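Local coordinates for SIS domain protein (Listeria monocytogenes str. 4b F2365, PDB 3FXA), which probably binds a phosphorylated sugar through its SIS domain and may act as a sugar-phosphate isomerase, at residues A[18-21]-A[22-25]. Numbering follows the deposited sequence. Where two conformers were deposited one is given.
Sequences EANA and ISRL
The carbonyl oxygen Asn20 O is gripped twice from the following turn: by the backbone Arg24 N at 2.9 Å and, in the conformer of Ser23 described here, one of two, by the hydroxyl Ser23 OG, also at 2.9 Å. Both donors arrive on the same face of the carbonyl plane, but differently: the amide comes closer to the line of the C=O bond (C=O...N 156°), whereas the hydroxyl reaches in from the flank at 105°. Ser23 can do this in that conformer because its OG stands between its own N and carbonyl carbon (chi1 65°), folded back over the preceding turn. With the hydroxyl so placed, a water donates to Asn20 OD1 and to Ser23 OG, at 3.1 Å from the latter, and so joins two side chains that do not bond directly on this exposed face. This is the C-terminal turn of helix 4-23, the long N-terminal helix that reaches out from the parallel-sheet body of the SIS fold. Regular i to i+4 bonding runs through it: Ser23 N meets Ala19 O at 2.9 Å in the carbonyl plane, while Ile22 N lies 3.2 Å from Glu18 O. At Ala21 the pattern breaks, for Leu25 N turns to Ile22 O at 3.1 Å and the chain passes into helix 25-28. Arg24 lays its CB and CG against Asn20 O, CG at 3.4 Å, before its guanidinium leads away to a salt bridge with Glu27. On the buried side, Ile22 keeps CG1 beside its backbone N, which sets CG1 3.5 Å from Glu18 O; the side chain also packs on Ile22 of the second subunit. Leu25 rests on Ala165 and Ser166 of helix 157-177 and on Trp15 of the second subunit.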
loop_
_atom_site.group_PDB
_atom_site.type_symbol
_atom_site.label_atom_id
_atom_site.label_comp_id
_atom_site.label_asym_id
_atom_site.label_seq_id
_atom_site.Cartn_x
_atom_site.Cartn_y
_atom_site.Cartn_z
ATOM N N GLU A 18 24.121 -2.788 -14.053
ATOM C CA GLU A 18 23.269 -3.536 -13.101
ATOM C C GLU A 18 23.744 -4.981 -12.945
ATOM O O GLU A 18 23.862 -5.471 -11.827
ATOM C CB GLU A 18 21.789 -3.463 -13.481
ATOM C CG GLU A 18 21.258 -2.056 -13.241
ATOM C CD GLU A 18 19.756 -1.969 -13.344
ATOM O OE1 GLU A 18 19.135 -2.636 -14.194
ATOM O OE2 GLU A 18 19.194 -1.208 -12.546
ATOM N N ALA A 19 24.056 -5.649 -14.060
ATOM C CA ALA A 19 24.607 -7.011 -13.979
ATOM C C ALA A 19 25.897 -7.028 -13.153
ATOM O O ALA A 19 26.074 -7.915 -12.307
ATOM C CB ALA A 19 24.867 -7.585 -15.378
ATOM N N ASN A 20 26.774 -6.048 -13.379
ATOM C CA ASN A 20 28.063 -5.938 -12.663
ATOM C C ASN A 20 27.850 -5.756 -11.162
ATOM O O ASN A 20 28.563 -6.365 -10.356
ATOM C CB ASN A 20 28.943 -4.796 -13.201
ATOM C CG ASN A 20 29.508 -5.054 -14.630
ATOM O OD1 ASN A 20 29.422 -6.158 -15.192
ATOM N ND2 ASN A 20 30.098 -4.012 -15.206
ATOM N N ALA A 21 26.864 -4.928 -10.806
ATOM C CA ALA A 21 26.505 -4.651 -9.400
ATOM C C ALA A 21 26.096 -5.925 -8.649
ATOM O O ALA A 21 26.495 -6.118 -7.511
ATOM C CB ALA A 21 25.403 -3.573 -9.305
ATOM N N ILE A 22 25.363 -6.810 -9.322
ATOM C CA ILE A 22 24.938 -8.081 -8.721
ATOM C C ILE A 22 26.115 -9.046 -8.709
ATOM O O ILE A 22 26.322 -9.736 -7.719
ATOM C CB ILE A 22 23.790 -8.744 -9.485
ATOM C CG1 ILE A 22 22.586 -7.815 -9.512
ATOM C CG2 ILE A 22 23.388 -10.098 -8.853
ATOM C CD1 ILE A 22 21.530 -8.337 -10.318
ATOM N N SER A 23 26.864 -9.111 -9.818
ATOM C CA SER A 23 28.016 -10.017 -9.869
ATOM C C SER A 23 29.061 -9.708 -8.789
ATOM O O SER A 23 29.705 -10.636 -8.299
ATOM C CB SER A 23 28.654 -10.095 -11.266
ATOM O OG SER A 23 29.220 -8.876 -11.665
ATOM N N ARG A 24 29.200 -8.434 -8.380
ATOM C CA ARG A 24 30.143 -8.033 -7.318
ATOM C C ARG A 24 29.626 -8.211 -5.878
ATOM O O ARG A 24 30.328 -7.857 -4.907
ATOM C CB ARG A 24 30.588 -6.580 -7.517
ATOM C CG ARG A 24 31.521 -6.371 -8.694
ATOM C CD ARG A 24 32.167 -4.982 -8.691
ATOM N NE ARG A 24 33.020 -4.744 -7.512
ATOM C CZ ARG A 24 32.778 -3.913 -6.479
ATOM N NH1 ARG A 24 31.691 -3.134 -6.403
ATOM N NH2 ARG A 24 33.675 -3.838 -5.492
ATOM N N LEU A 25 28.430 -8.785 -5.698
ATOM C CA LEU A 25 27.884 -8.935 -4.346
ATOM C C LEU A 25 28.796 -9.626 -3.319
ATOM O O LEU A 25 28.862 -9.165 -2.194
ATOM C CB LEU A 25 26.439 -9.489 -4.356
ATOM C CG LEU A 25 25.378 -8.460 -4.766
ATOM C CD1 LEU A 25 24.029 -9.142 -4.954
ATOM C CD2 LEU A 25 25.257 -7.364 -3.692
HETATM O O HOH W 1 28.557 -8.834 -14.696
#